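Local coordinates for extracellular solute-binding protein, family 5 (Chelativorans sp., PDB 6WM6), which binds EDTA and related aminopolycarboxylates in the periplasm, probably handing them on to an ABC transporter for uptake, at residues A[52-57]-A[254-259]; A[87-92]-A[544-549]; A[271-276]-A[535-540]. All blocks are in the same frame, centred on the assembly; numbering follows the deposited sequence. Where two conformers were deposited one is given.

Interaction 1 (A[52-57]-A[254-259]). With EDO (1,2-ethanediol), chain H; SO4 (sulfate ion), chain B.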
loop_
_atom_site.group_PDB
_atom_site.type_symbol
_atom_site.label_atom_id
_atom_site.label_comp_id
_atom_site.label_asym_id
_atom_site.label_seq_id
_atom_site.Cartn_x
_atom_site.Cartn_y
_atom_site.Cartn_z
ATOM N N PHE A 52 2.735 10.163 -17.723
ATOM C CA PHE A 52 1.926 9.647 -16.613
ATOM C C PHE A 52 1.948 10.686 -15.501
ATOM O O PHE A 52 3.019 11.083 -15.033
ATOM C CB PHE A 52 2.574 8.326 -16.168
ATOM C CG PHE A 52 1.804 7.505 -15.158
ATOM C CD1 PHE A 52 1.542 7.979 -13.888
ATOM C CD2 PHE A 52 1.401 6.217 -15.471
ATOM C CE1 PHE A 52 0.852 7.183 -12.962
ATOM C CE2 PHE A 52 0.730 5.431 -14.547
ATOM C CZ PHE A 52 0.459 5.916 -13.306
ATOM N N ALA A 53 0.774 11.118 -15.064
ATOM C CA ALA A 53 0.686 12.125 -14.020
ATOM C C ALA A 53 0.916 11.504 -12.652
ATOM O O ALA A 53 0.378 10.435 -12.352
ATOM C CB ALA A 53 -0.703 12.772 -14.020
ATOM N N VAL A 54 1.700 12.195 -11.807
ATOM C CA VAL A 54 1.886 11.788 -10.412
ATOM C C VAL A 54 1.579 12.967 -9.509
ATOM O O VAL A 54 1.702 14.122 -9.921
ATOM C CB VAL A 54 3.298 11.225 -10.139
ATOM C CG1 VAL A 54 3.533 10.000 -11.020
ATOM C CG2 VAL A 54 4.352 12.273 -10.357
ATOM N N THR A 55 1.174 12.656 -8.268
ATOM C CA THR A 55 0.555 13.630 -7.374
ATOM C C THR A 55 1.516 14.244 -6.358
ATOM O O THR A 55 1.105 15.141 -5.617
ATOM C CB THR A 55 -0.612 12.981 -6.613
ATOM O OG1 THR A 55 -0.129 11.871 -5.850
ATOM C CG2 THR A 55 -1.691 12.493 -7.575
ATOM N N ARG A 56 2.768 13.793 -6.296
ATOM C CA ARG A 56 3.750 14.360 -5.385
ATOM C C ARG A 56 5.009 14.746 -6.157
ATOM O O ARG A 56 5.359 14.110 -7.162
ATOM C CB ARG A 56 4.171 13.351 -4.298
ATOM C CG ARG A 56 3.054 12.746 -3.472
ATOM C CD ARG A 56 3.623 11.633 -2.593
ATOM N NE ARG A 56 2.621 10.983 -1.756
ATOM C CZ ARG A 56 2.319 11.359 -0.515
ATOM N NH1 ARG A 56 2.933 12.391 0.045
ATOM N NH2 ARG A 56 1.395 10.696 0.166
ATOM N N ASP A 57 5.703 15.779 -5.676
ATOM C CA ASP A 57 7.053 16.042 -6.147
ATOM C C ASP A 57 7.987 14.942 -5.639
ATOM O O ASP A 57 7.662 14.209 -4.701
ATOM C CB ASP A 57 7.527 17.412 -5.655
ATOM C CG ASP A 57 8.830 17.875 -6.310
ATOM O OD1 ASP A 57 9.218 17.372 -7.380
ATOM O OD2 ASP A 57 9.489 18.780 -5.738
ATOM N N PHE A 254 7.014 11.310 -16.260
ATOM C CA PHE A 254 6.111 11.459 -15.122
ATOM C C PHE A 254 5.961 12.944 -14.857
ATOM O O PHE A 254 6.944 13.618 -14.518
ATOM C CB PHE A 254 6.650 10.697 -13.920
ATOM C CG PHE A 254 6.694 9.217 -14.128
ATOM C CD1 PHE A 254 5.541 8.456 -13.997
ATOM C CD2 PHE A 254 7.874 8.595 -14.466
ATOM C CE1 PHE A 254 5.568 7.094 -14.190
ATOM C CE2 PHE A 254 7.914 7.205 -14.650
ATOM C CZ PHE A 254 6.771 6.467 -14.520
ATOM N N ARG A 255 4.756 13.456 -15.070
ATOM C CA ARG A 255 4.456 14.869 -14.905
ATOM C C ARG A 255 3.844 15.089 -13.529
ATOM O O ARG A 255 2.857 14.444 -13.174
ATOM C CB ARG A 255 3.471 15.303 -15.986
ATOM C CG ARG A 255 3.002 16.753 -15.873
ATOM C CD ARG A 255 4.013 17.736 -16.413
ATOM N NE ARG A 255 3.407 19.067 -16.530
ATOM C CZ ARG A 255 3.626 20.077 -15.695
ATOM N NH1 ARG A 255 4.455 19.944 -14.673
ATOM N NH2 ARG A 255 3.010 21.234 -15.897
ATOM N N ILE A 256 4.431 16.004 -12.767
ATOM C CA ILE A 256 3.986 16.270 -11.405
ATOM C C ILE A 256 2.799 17.227 -11.441
ATOM O O ILE A 256 2.934 18.363 -11.907
ATOM C CB ILE A 256 5.154 16.820 -10.566
ATOM C CG1 ILE A 256 6.227 15.723 -10.442
ATOM C CG2 ILE A 256 4.674 17.278 -9.199
ATOM C CD1 ILE A 256 7.631 16.244 -10.294
ATOM N N ILE A 257 1.654 16.760 -10.949
ATOM C CA ILE A 257 0.421 17.547 -10.821
ATOM C C ILE A 257 -0.073 17.304 -9.396
ATOM O O ILE A 257 -0.764 16.308 -9.126
ATOM C CB ILE A 257 -0.644 17.146 -11.847
ATOM C CG1 ILE A 257 -0.091 17.270 -13.266
ATOM C CG2 ILE A 257 -1.907 17.999 -11.690
ATOM C CD1 ILE A 257 -1.053 16.808 -14.348
ATOM N N THR A 258 0.272 18.213 -8.481
ATOM C CA THR A 258 -0.011 17.987 -7.063
ATOM C C THR A 258 -1.495 18.103 -6.744
ATOM O O THR A 258 -1.963 17.502 -5.770
ATOM C CB THR A 258 0.796 18.974 -6.212
ATOM O OG1 THR A 258 0.565 20.310 -6.678
ATOM C CG2 THR A 258 2.289 18.654 -6.289
ATOM N N ASP A 259 -2.247 18.865 -7.537
ATOM C CA ASP A 259 -3.693 19.013 -7.351
ATOM C C ASP A 259 -4.371 17.878 -8.106
ATOM O O ASP A 259 -4.646 17.976 -9.303
ATOM C CB ASP A 259 -4.143 20.379 -7.852
ATOM C CG ASP A 259 -5.620 20.639 -7.605
ATOM O OD1 ASP A 259 -6.297 19.760 -7.031
ATOM O OD2 ASP A 259 -6.097 21.725 -7.989
HETATM C C1 EDO H . 0.291 8.450 -9.103
HETATM O O1 EDO H . 0.395 9.525 -8.154
HETATM C C2 EDO H . 1.197 7.294 -8.685
HETATM O O2 EDO H . 0.463 6.352 -7.891
HETATM S S SO4 B . 0.851 6.124 0.062
HETATM O O1 SO4 B . 1.541 5.429 -1.028
HETATM O O2 SO4 B . 0.615 7.504 -0.328
HETATM O O3 SO4 B . -0.447 5.448 0.339
HETATM O O4 SO4 B . 1.691 6.085 1.253
#
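Phe52, Ala53 and Val54 pair in parallel register with Phe254, Arg255 and Ile256, the axes of the two short strand pieces coming within 4.5 Å and diverging by 38°. Arg255 N donates to Phe52 O, Val54 N to Arg255 O at 2.9 Å, and Ile257 N to Val54 O at 2.8 Å; this last bond carries the ladder one residue beyond strand 251-256. Weaker CA-H...O contacts fill in between, with Phe254 CA 3.1 Å from Phe52 O.

Phe52, Val54, Phe254 and Ile256 project from one face of the sheet. Phe254 CD1 presses on Phe52 CB at 3.7 Å, and the two rings lie with planes 57° apart. Val54 serves both neighbours: its chi1 of -60° sets CG1 anti to the carbonyl carbon and sends it to Phe254 CD1 (3.9 Å), while CG2 meets Ile256 CG1. On the other face Ala53 CB rests against Ile257 CD1 (4.1 Å), and Arg255 leads its guanidinium away to Gln231 and Glu271. Asp57 OD1 lies 3.5 Å from Ile256 CD1 but bonds to Gly230 N. Just past the ladder, an ethanediol O1 accepts from Thr55 N, and Arg56 NH2 makes a weak bond to a sulfate, both probably crystallisation solutes.

Helix 71-77 covers Phe254, and helix 263-268 covers Ala53 and Ile257. The parallel ladder joins strand 49-54 to strand 251-256, from far along the chain, in a mixed sheet, while 274-275 bonds to the other side of 49-54 in this solute-binding protein of family 5.

Interaction 2 (A[87-92]-A[544-549]); sequences VQPDFT and RDNPNQ. With EDO (1,2-ethanediol), chain E; SO4 (sulfate ion), chain C; EDO (1,2-ethanediol), chain I.
Asn546 ND2 is held by two carbonyls: it donates to Val87 O at 3.1 Å, across the contact, and to Gly551 O, five residues on. Val87 O lies close to the amide plane of Asn546, whereas the N-H arrives well above the carbonyl plane of Val87. With the amide fixed in this way, Asn546 OD1 sits over the face of the Gln88-Pro89 peptide, 2.9 Å from Gln88 C. Pro89 N has no hydrogen to offer, so this approach is not a hydrogen bond; the partly positive carbonyl carbon probably makes it tolerable. Asn548 ND2 adds a weak bond to the same OD1.

The segment 87-92 closes a type I turn, Phe91 N to Gln88 O, and Gln88 N in return donates to Thr92 O. With Phe91 in the left-handed region (phi 72°), this is the pattern of a 3:5 beta-hairpin loop, between strands 85-87 and 93-95. Asp90 OD1 reinforces it as an Asx turn, accepting from both Thr92 N and Thr92 OG1 on one face of its carboxylate. In segment 544-549, Pro547 is the centre of an inverse gamma turn, with Asn548 N bonded to Asn546 O.

Asn548 swings its amide between its own N and carbonyl carbon (chi1 54°), which brings ND2 to 3.5 Å from Val87 CG1. The backbone itself puts Asn548 CB against Phe91 CE1, at 3.7 Å. OD1 of Asn548 turns to Leu550 N. One water accepts from Asn548 ND2 and donates to Pro89 O (3.0 Å); it also meets an ethanediol whose C1 lies over one face of the Phe91 ring. Further along, Pro89 CG rests on Arg544 CD at 4.1 Å, while the Arg544 guanidinium reaches Val39 O and Tyr554 OH.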
loop_
_atom_site.group_PDB
_atom_site.type_symbol
_atom_site.label_atom_id
_atom_site.label_comp_id
_atom_site.label_asym_id
_atom_site.label_seq_id
_atom_site.Cartn_x
_atom_site.Cartn_y
_atom_site.Cartn_z
ATOM N N VAL A 87 4.743 -7.914 -7.458
ATOM C CA VAL A 87 3.320 -8.134 -7.213
ATOM C C VAL A 87 2.527 -7.889 -8.484
ATOM O O VAL A 87 2.711 -6.855 -9.150
ATOM C CB VAL A 87 2.820 -7.225 -6.084
ATOM C CG1 VAL A 87 1.386 -7.611 -5.718
ATOM C CG2 VAL A 87 3.727 -7.313 -4.846
ATOM N N GLN A 88 1.670 -8.830 -8.820
ATOM C CA GLN A 88 0.885 -8.855 -10.044
ATOM C C GLN A 88 -0.552 -8.440 -9.768
ATOM O O GLN A 88 -0.995 -8.388 -8.613
ATOM C CB GLN A 88 0.872 -10.281 -10.624
ATOM C CG GLN A 88 2.247 -10.892 -10.838
ATOM C CD GLN A 88 3.040 -10.125 -11.849
ATOM O OE1 GLN A 88 2.667 -10.085 -13.041
ATOM N NE2 GLN A 88 4.110 -9.488 -11.422
ATOM N N PRO A 89 -1.344 -8.203 -10.817
ATOM C CA PRO A 89 -2.698 -7.677 -10.579
ATOM C C PRO A 89 -3.603 -8.614 -9.823
ATOM O O PRO A 89 -4.554 -8.126 -9.184
ATOM C CB PRO A 89 -3.215 -7.352 -11.995
ATOM C CG PRO A 89 -1.962 -6.964 -12.738
ATOM C CD PRO A 89 -0.889 -7.916 -12.204
ATOM N N ASP A 90 -3.364 -9.928 -9.890
ATOM C CA ASP A 90 -4.133 -10.894 -9.105
ATOM C C ASP A 90 -3.598 -11.051 -7.684
ATOM O O ASP A 90 -4.056 -11.945 -6.966
ATOM C CB ASP A 90 -4.185 -12.238 -9.840
ATOM C CG ASP A 90 -2.820 -12.844 -10.083
ATOM O OD1 ASP A 90 -1.800 -12.302 -9.648
ATOM O OD2 ASP A 90 -2.782 -13.937 -10.728
ATOM N N PHE A 91 -2.678 -10.188 -7.261
ATOM C CA PHE A 91 -2.119 -10.116 -5.904
ATOM C C PHE A 91 -1.171 -11.274 -5.605
ATOM O O PHE A 91 -0.870 -11.544 -4.436
ATOM C CB PHE A 91 -3.197 -9.959 -4.828
ATOM C CG PHE A 91 -2.787 -9.098 -3.644
ATOM C CD1 PHE A 91 -2.026 -7.952 -3.784
ATOM C CD2 PHE A 91 -3.225 -9.425 -2.389
ATOM C CE1 PHE A 91 -1.703 -7.154 -2.675
ATOM C CE2 PHE A 91 -2.901 -8.631 -1.286
ATOM C CZ PHE A 91 -2.152 -7.516 -1.435
ATOM N N THR A 92 -0.656 -11.944 -6.626
ATOM C CA THR A 92 0.377 -12.955 -6.474
ATOM C C THR A 92 1.746 -12.323 -6.702
ATOM O O THR A 92 1.876 -11.237 -7.274
ATOM C CB THR A 92 0.188 -14.124 -7.435
ATOM O OG1 THR A 92 0.332 -13.706 -8.786
ATOM C CG2 THR A 92 -1.193 -14.771 -7.251
ATOM N N ARG A 544 -2.188 -1.509 -17.457
ATOM C CA ARG A 544 -3.339 -2.037 -16.756
ATOM C C ARG A 544 -3.222 -1.721 -15.285
ATOM O O ARG A 544 -2.139 -1.495 -14.741
ATOM C CB ARG A 544 -3.506 -3.540 -16.992
ATOM C CG ARG A 544 -2.400 -4.416 -16.363
ATOM C CD ARG A 544 -2.623 -5.893 -16.657
ATOM N NE ARG A 544 -2.526 -6.147 -18.088
ATOM C CZ ARG A 544 -1.428 -6.472 -18.740
ATOM N NH1 ARG A 544 -0.276 -6.583 -18.119
ATOM N NH2 ARG A 544 -1.487 -6.676 -20.052
ATOM N N ASP A 545 -4.364 -1.759 -14.629
ATOM C CA ASP A 545 -4.373 -1.571 -13.193
ATOM C C ASP A 545 -3.642 -2.725 -12.522
ATOM O O ASP A 545 -3.705 -3.872 -12.956
ATOM C CB ASP A 545 -5.800 -1.488 -12.666
ATOM C CG ASP A 545 -5.892 -0.961 -11.252
ATOM O OD1 ASP A 545 -4.920 -0.355 -10.749
ATOM O OD2 ASP A 545 -6.973 -1.176 -10.650
ATOM N N ASN A 546 -2.949 -2.406 -11.446
ATOM C CA ASN A 546 -2.274 -3.380 -10.590
ATOM C C ASN A 546 -2.652 -2.877 -9.215
ATOM O O ASN A 546 -1.977 -2.006 -8.669
ATOM C CB ASN A 546 -0.780 -3.354 -10.865
ATOM C CG ASN A 546 -0.034 -4.464 -10.164
ATOM O OD1 ASN A 546 -0.589 -5.530 -9.920
ATOM N ND2 ASN A 546 1.233 -4.231 -9.845
ATOM N N PRO A 547 -3.815 -3.325 -8.671
ATOM C CA PRO A 547 -4.499 -2.581 -7.584
ATOM C C PRO A 547 -3.927 -2.893 -6.207
ATOM O O PRO A 547 -4.613 -3.357 -5.272
ATOM C CB PRO A 547 -5.962 -3.030 -7.736
ATOM C CG PRO A 547 -5.862 -4.391 -8.340
ATOM C CD PRO A 547 -4.685 -4.331 -9.300
ATOM N N ASN A 548 -2.654 -2.595 -6.060
ATOM C CA ASN A 548 -1.883 -2.899 -4.878
ATOM C C ASN A 548 -0.781 -1.850 -4.766
ATOM O O ASN A 548 -0.682 -0.938 -5.585
ATOM C CB ASN A 548 -1.322 -4.304 -4.942
ATOM C CG ASN A 548 -0.540 -4.538 -6.203
ATOM O OD1 ASN A 548 0.490 -3.873 -6.422
ATOM N ND2 ASN A 548 -1.005 -5.435 -7.053
ATOM N N GLN A 549 0.064 -1.966 -3.731
ATOM C CA GLN A 549 1.055 -0.922 -3.506
ATOM C C GLN A 549 2.056 -0.784 -4.631
ATOM O O GLN A 549 2.656 0.282 -4.780
ATOM C CB GLN A 549 1.800 -1.158 -2.207
ATOM C CG GLN A 549 0.941 -0.904 -0.990
ATOM C CD GLN A 549 1.766 -0.825 0.281
ATOM O OE1 GLN A 549 2.155 -1.837 0.840
ATOM N NE2 GLN A 549 2.052 0.390 0.707
HETATM C C1 EDO E . -6.152 -7.576 -3.581
HETATM O O1 EDO E . -6.737 -8.098 -4.779
HETATM C C2 EDO E . -6.014 -6.064 -3.743
HETATM O O2 EDO E . -5.657 -5.848 -5.116
HETATM S S SO4 C . 2.833 1.767 4.229
HETATM O O1 SO4 C . 3.575 1.028 3.207
HETATM O O2 SO4 C . 3.153 3.186 4.101
HETATM O O3 SO4 C . 1.395 1.592 4.006
HETATM O O4 SO4 C . 3.224 1.292 5.548
HETATM C C1 EDO I . 3.954 -6.126 -0.940
HETATM O O1 EDO I . 3.242 -7.124 -0.202
HETATM C C2 EDO I . 2.978 -5.093 -1.487
HETATM O O2 EDO I . 2.356 -4.356 -0.424
HETATM O O HOH W 1 -3.565 -6.855 -6.705
#

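Interaction 3 (A[271-276]-A[535-540]); sequences EVDVIY and IYKEAI
Ile275 and Ile535 face each other as an antiparallel hydrogen-bonded pair, Ile275 N giving to Ile535 O at 2.9 Å and Ile535 N to Ile275 O at 3.0 Å. The short strand 274-275 thus lies along the end of the long strand 524-537, as a short antiparallel beta ladder that links the mixed sheet of 524-537 to strand 49-54. Val274 and Tyr536 form the next, non-hydrogen-bonded pair, and Lys537 N then donates to Asp273 O.

The two isoleucines meet on one face through Ile275 CG1 and Ile535 CB, 3.7 Å apart; a chi1 of 67° for Ile275 swings CG1 over toward the partner strand. On the other face Val274 CG2 takes Ile540 CD1 at 3.5 Å and, less closely, Tyr536 CB. Ile540 can come back here because a type I turn from Lys537, closed by Ile540 N to Lys537 O, reverses the chain.

Outside this shell, strand 49-54 runs along the far edge of 274-275, with Val274 bonded to Ala53 through the backbone; helix 263-268 backs both isoleucines. Tyr536 OH is held by Gln299, and Asp273 OD2 by Thr51 N. Asp273 OD1 and Lys537 NZ remain 5.1 Å apart and make no salt bridge, but a water accepting from Lys537 NZ at 2.8 Å lies equally close to Asp273 OD1.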
loop_
_atom_site.group_PDB
_atom_site.type_symbol
_atom_site.label_atom_id
_atom_site.label_comp_id
_atom_site.label_asym_id
_atom_site.label_seq_id
_atom_site.Cartn_x
_atom_site.Cartn_y
_atom_site.Cartn_z
ATOM N N GLU A 271 -1.943 17.094 -21.940
ATOM C CA GLU A 271 -0.736 17.361 -21.170
ATOM C C GLU A 271 -0.176 16.085 -20.554
ATOM O O GLU A 271 1.034 15.972 -20.321
ATOM C CB GLU A 271 -1.066 18.362 -20.065
ATOM C CG GLU A 271 0.091 18.764 -19.174
ATOM C CD GLU A 271 -0.292 19.863 -18.189
ATOM O OE1 GLU A 271 -1.393 20.438 -18.340
ATOM O OE2 GLU A 271 0.503 20.146 -17.270
ATOM N N VAL A 272 -1.054 15.134 -20.248
ATOM C CA VAL A 272 -0.650 13.811 -19.797
ATOM C C VAL A 272 -1.512 12.816 -20.554
ATOM O O VAL A 272 -2.574 13.157 -21.097
ATOM C CB VAL A 272 -0.818 13.620 -18.279
ATOM C CG1 VAL A 272 -0.034 14.665 -17.499
ATOM C CG2 VAL A 272 -2.290 13.637 -17.883
ATOM N N ASP A 273 -1.047 11.565 -20.583
ATOM C CA ASP A 273 -1.763 10.481 -21.234
ATOM C C ASP A 273 -2.336 9.445 -20.277
ATOM O O ASP A 273 -3.129 8.597 -20.721
ATOM C CB ASP A 273 -0.823 9.762 -22.208
ATOM C CG ASP A 273 -0.117 10.708 -23.141
ATOM O OD1 ASP A 273 -0.809 11.432 -23.864
ATOM O OD2 ASP A 273 1.120 10.731 -23.142
ATOM N N VAL A 274 -1.939 9.476 -19.009
ATOM C CA VAL A 274 -2.357 8.504 -18.003
ATOM C C VAL A 274 -2.466 9.244 -16.677
ATOM O O VAL A 274 -1.567 10.016 -16.319
ATOM C CB VAL A 274 -1.332 7.379 -17.809
ATOM C CG1 VAL A 274 -1.883 6.300 -16.856
ATOM C CG2 VAL A 274 -0.920 6.781 -19.135
ATOM N N ILE A 275 -3.534 8.974 -15.940
ATOM C CA ILE A 275 -3.685 9.447 -14.568
ATOM C C ILE A 275 -4.125 8.268 -13.707
ATOM O O ILE A 275 -4.771 7.331 -14.195
ATOM C CB ILE A 275 -4.644 10.640 -14.454
ATOM C CG1 ILE A 275 -6.085 10.248 -14.786
ATOM C CG2 ILE A 275 -4.180 11.776 -15.375
ATOM C CD1 ILE A 275 -7.092 11.345 -14.522
ATOM N N TYR A 276 -3.813 8.336 -12.415
ATOM C CA TYR A 276 -4.145 7.266 -11.450
ATOM C C TYR A 276 -4.539 7.904 -10.122
ATOM O O TYR A 276 -3.903 7.681 -9.085
ATOM C CB TYR A 276 -2.954 6.322 -11.299
ATOM C CG TYR A 276 -3.233 4.978 -10.645
ATOM C CD1 TYR A 276 -4.160 4.111 -11.169
ATOM C CD2 TYR A 276 -2.506 4.557 -9.538
ATOM C CE1 TYR A 276 -4.370 2.838 -10.622
ATOM C CE2 TYR A 276 -2.724 3.311 -8.966
ATOM C CZ TYR A 276 -3.660 2.480 -9.506
ATOM O OH TYR A 276 -3.853 1.232 -8.957
ATOM N N ILE A 535 -7.041 6.013 -15.661
ATOM C CA ILE A 535 -7.762 6.703 -16.727
ATOM C C ILE A 535 -6.709 7.152 -17.729
ATOM O O ILE A 535 -5.721 7.800 -17.342
ATOM C CB ILE A 535 -8.560 7.894 -16.179
ATOM C CG1 ILE A 535 -9.427 7.476 -14.982
ATOM C CG2 ILE A 535 -9.460 8.490 -17.291
ATOM C CD1 ILE A 535 -10.109 8.635 -14.254
ATOM N N TYR A 536 -6.889 6.796 -19.000
ATOM C CA TYR A 536 -5.750 6.849 -19.913
ATOM C C TYR A 536 -6.188 6.883 -21.364
ATOM O O TYR A 536 -7.314 6.542 -21.703
ATOM C CB TYR A 536 -4.821 5.632 -19.692
ATOM C CG TYR A 536 -5.540 4.314 -19.921
ATOM C CD1 TYR A 536 -6.354 3.774 -18.928
ATOM C CD2 TYR A 536 -5.436 3.619 -21.118
ATOM C CE1 TYR A 536 -7.050 2.590 -19.142
ATOM C CE2 TYR A 536 -6.112 2.441 -21.335
ATOM C CZ TYR A 536 -6.918 1.931 -20.337
ATOM O OH TYR A 536 -7.629 0.764 -20.515
ATOM N N LYS A 537 -5.249 7.253 -22.230
ATOM C CA LYS A 537 -5.460 7.176 -23.666
ATOM C C LYS A 537 -5.285 5.736 -24.138
ATOM O O LYS A 537 -4.230 5.125 -23.917
ATOM C CB LYS A 537 -4.467 8.115 -24.351
ATOM C CG LYS A 537 -4.770 9.588 -24.102
ATOM C CD LYS A 537 -6.051 10.033 -24.811
ATOM C CE LYS A 537 -6.449 11.475 -24.489
ATOM N NZ LYS A 537 -5.607 12.458 -25.213
ATOM N N GLU A 538 -6.312 5.210 -24.814
ATOM C CA GLU A 538 -6.368 3.799 -25.173
ATOM C C GLU A 538 -5.366 3.397 -26.236
ATOM O O GLU A 538 -5.144 2.205 -26.444
ATOM C CB GLU A 538 -7.790 3.431 -25.595
ATOM C CG GLU A 538 -8.212 4.046 -26.902
ATOM C CD GLU A 538 -9.717 3.972 -27.134
ATOM O OE1 GLU A 538 -10.413 3.329 -26.317
ATOM O OE2 GLU A 538 -10.193 4.564 -28.118
ATOM N N ALA A 539 -4.682 4.353 -26.871
ATOM C CA ALA A 539 -3.547 3.998 -27.705
ATOM C C ALA A 539 -2.448 3.279 -26.946
ATOM O O ALA A 539 -1.613 2.616 -27.566
ATOM C CB ALA A 539 -2.952 5.258 -28.348
ATOM N N ILE A 540 -2.385 3.435 -25.632
ATOM C CA ILE A 540 -1.335 2.797 -24.841
ATOM C C ILE A 540 -1.721 1.354 -24.542
ATOM O O ILE A 540 -2.757 1.103 -23.915
ATOM C CB ILE A 540 -1.075 3.567 -23.541
ATOM C CG1 ILE A 540 -0.755 5.033 -23.816
ATOM C CG2 ILE A 540 0.095 2.917 -22.803
ATOM C CD1 ILE A 540 -0.888 5.887 -22.566
HETATM O O HOH W 2 -3.237 12.730 -23.765
#

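Interactions 1 and 3 are close neighbours, their centres about 13 Å apart, and they touch through strand 274-275, where Phe52 CD2 packs on Val274 CG1 at 3.6 Å. Strand 49-54 is thus flanked by 251-256 and by 274-275, which in turn pairs with 524-537, so the two sheets meet there. The centre of interaction 2 lies about 21 Å from that of interaction 1 and about 18 Å from that of interaction 3; it touches only the latter, where Asp545 OD1 probably bonds Tyr276 OH. Along the chain interaction 1 closes before interaction 3 opens, and interaction 2 spans interaction 3, drawing early and C-terminal chain together in one region.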